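Importin-95 (Chaetomium thermophilum, PDB 4XRI) probably binds a small GTPase and serves as a flexible, HEAT-repeat receptor of the importin beta family for bringing protein cargo into the nucleus. Local coordinates at residues M816-I819 / G820-D824; R851-G854 / A855-E859. The protein carries 2 engineered substitutions. One frame throughout, in Å; residues are numbered along the deposited sequence.

Contacts 1 and 2 lie in series near the C-terminal end of the all-helical chain, contact 1 within helix 809-825 and contact 2 at the start of helix 855-872. Their centres are about 17 Å apart and their nearest atoms about 5 Å, without touching. The evidence that they belong together is the shared pairing of these two helices: E809 and R813, on earlier turns of the helix that carries contact 1, bond to the helix start in contact 2, while M816, D821, A823 and D824 of contact 1 meet residues further along helix 855-872. A bound sulfate lies about 5 Å from the F853 side chain, probably from the crystallisation liquor.

Contact 1: residues M816-I819 / G820-D824; sequences MGVI and GDLAD
Between M816-I819 and G820-D824 the chain runs on as one alpha-helix, as four successive i to i+4 backbone bonds prove: G820 N to M816 O at 3.0 Å, D821 N to G817 O at 2.8 Å, then L822 N to V818 O and A823 N to I819 O. D821 bends back over the preceding turn. With CG beside its own backbone N (chi1 -68°), the carboxylate turns its flat face to the G817 carbonyl, G817 O lying over D821 CG at 3.0 Å and 3.1 Å from D821 OD2. Carboxylate and carbonyl oxygens are all acceptors, so no hydrogen bond forms there. V818 and L822 point the same way side by side, V818 CG1 resting 3.9 Å from L822 CD1. An alanine at D821 would remove the carboxylate and would probably leave the G817 carbonyl without that cover and a gap beside W863 and I775. The helix is packed on several sides: V818 and L822 reach I775 of helix 754-780 and I794 of helix 791-802, I819 meets L798, and M816 touches M843, I844 and T847 of helix 838-849. Against helix 855-872, A823 touches Q867, whose NE2 bonds to G820 O.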
# COMPACT_ATOMS: atom_id res chain seq x y z
N MET A 816 27.93 3.61 -11.05
CA MET A 816 28.85 4.64 -11.52
C MET A 816 29.95 4.87 -10.49
O MET A 816 31.13 4.99 -10.84
CB MET A 816 28.11 5.96 -11.79
CG MET A 816 27.06 5.90 -12.89
SD MET A 816 27.71 5.62 -14.54
CE MET A 816 27.49 3.85 -14.71
N GLY A 817 29.55 4.92 -9.22
CA GLY A 817 30.49 5.12 -8.13
C GLY A 817 31.55 4.04 -8.08
O GLY A 817 32.73 4.34 -7.91
N VAL A 818 31.14 2.79 -8.24
CA VAL A 818 32.06 1.66 -8.19
C VAL A 818 33.02 1.67 -9.37
O VAL A 818 34.21 1.38 -9.21
CB VAL A 818 31.29 0.32 -8.14
CG1 VAL A 818 32.18 -0.84 -8.55
CG2 VAL A 818 30.74 0.10 -6.74
N ILE A 819 32.51 2.01 -10.55
CA ILE A 819 33.35 2.14 -11.74
C ILE A 819 34.47 3.15 -11.50
O ILE A 819 35.63 2.88 -11.78
CB ILE A 819 32.52 2.55 -12.97
CG1 ILE A 819 31.62 1.40 -13.42
CG2 ILE A 819 33.43 2.99 -14.10
CD1 ILE A 819 30.61 1.80 -14.47
N GLY A 820 34.10 4.31 -10.96
CA GLY A 820 35.06 5.34 -10.63
C GLY A 820 36.04 4.89 -9.56
O GLY A 820 37.24 5.10 -9.68
N ASP A 821 35.51 4.27 -8.51
CA ASP A 821 36.34 3.74 -7.42
C ASP A 821 37.37 2.76 -7.94
O ASP A 821 38.54 2.80 -7.54
CB ASP A 821 35.47 3.06 -6.35
CG ASP A 821 34.59 4.04 -5.60
OD1 ASP A 821 34.93 5.24 -5.57
OD2 ASP A 821 33.57 3.60 -5.03
N LEU A 822 36.95 1.87 -8.83
CA LEU A 822 37.84 0.87 -9.42
C LEU A 822 38.96 1.52 -10.22
O LEU A 822 40.10 1.06 -10.18
CB LEU A 822 37.05 -0.09 -10.31
CG LEU A 822 36.27 -1.18 -9.57
CD1 LEU A 822 35.40 -1.97 -10.53
CD2 LEU A 822 37.24 -2.10 -8.84
N ALA A 823 38.62 2.58 -10.94
CA ALA A 823 39.60 3.33 -11.73
C ALA A 823 40.67 3.92 -10.82
O ALA A 823 41.87 3.84 -11.11
CB ALA A 823 38.92 4.44 -12.51
N ASP A 824 40.23 4.51 -9.71
CA ASP A 824 41.14 5.07 -8.72
C ASP A 824 42.01 3.99 -8.09
O ASP A 824 43.21 4.17 -7.92
CB ASP A 824 40.35 5.79 -7.63
CG ASP A 824 40.38 7.30 -7.79
OD1 ASP A 824 39.30 7.92 -7.79
OD2 ASP A 824 41.49 7.86 -7.90

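Contact 2: residues R851-G854 / A855-E859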
# COMPACT_ATOMS: atom_id res chain seq x y z
N ARG A 851 17.70 12.51 -18.19
CA ARG A 851 17.25 13.79 -17.65
C ARG A 851 16.36 13.62 -16.42
O ARG A 851 16.14 14.58 -15.67
CB ARG A 851 16.51 14.59 -18.72
CG ARG A 851 17.40 15.07 -19.87
CD ARG A 851 16.59 15.85 -20.90
NE ARG A 851 16.02 17.07 -20.35
CZ ARG A 851 16.59 18.27 -20.44
NH1 ARG A 851 17.76 18.40 -21.05
NH2 ARG A 851 16.00 19.33 -19.91
N GLU A 852 15.85 12.41 -16.21
CA GLU A 852 14.97 12.15 -15.07
C GLU A 852 15.74 11.83 -13.80
O GLU A 852 15.16 11.78 -12.71
CB GLU A 852 14.01 10.99 -15.40
CG GLU A 852 12.75 11.41 -16.14
CD GLU A 852 11.71 12.04 -15.24
OE1 GLU A 852 11.98 12.23 -14.03
OE2 GLU A 852 10.60 12.35 -15.73
N PHE A 853 17.04 11.60 -13.93
CA PHE A 853 17.88 11.34 -12.76
C PHE A 853 18.25 12.64 -12.06
O PHE A 853 18.23 13.71 -12.66
CB PHE A 853 19.15 10.59 -13.17
CG PHE A 853 18.94 9.12 -13.40
CD1 PHE A 853 17.83 8.47 -12.90
CD2 PHE A 853 19.87 8.38 -14.12
CE1 PHE A 853 17.64 7.12 -13.12
CE2 PHE A 853 19.69 7.03 -14.33
CZ PHE A 853 18.57 6.40 -13.83
N GLY A 854 18.61 12.53 -10.78
CA GLY A 854 18.98 13.69 -9.99
C GLY A 854 20.38 14.19 -10.30
O GLY A 854 21.06 13.65 -11.17
N ALA A 855 20.81 15.22 -9.58
CA ALA A 855 22.10 15.85 -9.83
C ALA A 855 23.26 15.00 -9.30
O ALA A 855 24.31 14.93 -9.93
CB ALA A 855 22.14 17.24 -9.21
N ARG A 856 23.06 14.38 -8.14
CA ARG A 856 24.06 13.49 -7.56
C ARG A 856 24.48 12.41 -8.56
O ARG A 856 25.66 12.21 -8.82
CB ARG A 856 23.53 12.81 -6.29
CG ARG A 856 23.18 13.74 -5.14
CD ARG A 856 22.53 12.93 -4.02
NE ARG A 856 22.20 13.73 -2.85
CZ ARG A 856 21.55 13.26 -1.79
NH1 ARG A 856 21.28 14.05 -0.77
NH2 ARG A 856 21.16 11.99 -1.76
N THR A 857 23.47 11.74 -9.11
CA THR A 857 23.68 10.62 -10.02
C THR A 857 24.40 11.04 -11.29
O THR A 857 25.36 10.38 -11.71
CB THR A 857 22.33 9.98 -10.40
OG1 THR A 857 21.60 9.64 -9.21
CG2 THR A 857 22.55 8.73 -11.24
N ILE A 858 23.94 12.12 -11.90
CA ILE A 858 24.52 12.61 -13.14
C ILE A 858 25.96 13.07 -12.94
O ILE A 858 26.82 12.86 -13.80
CB ILE A 858 23.68 13.76 -13.73
CG1 ILE A 858 22.27 13.28 -14.04
CG2 ILE A 858 24.33 14.32 -14.99
CD1 ILE A 858 21.31 14.38 -14.44
N GLU A 859 26.24 13.67 -11.79
CA GLU A 859 27.60 14.07 -11.44
C GLU A 859 28.48 12.84 -11.23
O GLU A 859 29.64 12.83 -11.64
CB GLU A 859 27.60 14.94 -10.18
CG GLU A 859 27.11 16.35 -10.41
CD GLU A 859 26.92 17.12 -9.12
OE1 GLU A 859 27.01 16.49 -8.04
OE2 GLU A 859 26.69 18.34 -9.17
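T857 OG1, on the residue whose methyl meets the F853 ring, is gripped by two groups of helix 809-825, R813 NH1 and E809 OE2. The same E809 oxygen accepts the backbone N-H of G854, so one carboxylate ties the residue before the helix to its first turn. That negative charge beside a helix N-terminus, with R813 close by, is likely to be electrostatically stabilised. T857 CG2 stands anti to the backbone N (chi1 -53° for OG1), which sends the methyl to F853 and leaves the hydroxyl for the polar pair. The methyl approaches the ring obliquely, with F853 CD2 3.9 Å from T857 CG2.

The first backbone bond of the helix is weak: I858 N reaches G854 O at 3.3 Å, though the N-H points almost straight at it (162°). The I858 side chain closes over the same carbonyl, its CG1 3.1 Å from G854 O and its CD1 3.4 Å from that oxygen. The CD1 end also comes within 3.6 Å of F853 O, and F853 CB lies 4.2 Å from I858 CG1. F853 and T857 both rest on T847 of helix 838-849.

By position, G854 is the N-cap, a glycine that offers no side-chain acceptor to the first-turn N-H groups. F853 just before it and I858 four residues after it occupy the two places of a hydrophobic staple. Only the F853 CB makes that apolar contact, while the ring turns to T857. The pattern is consistent with such a staple at the start of helix 855-872, in the helical solenoid characteristic of HEAT-repeat importins.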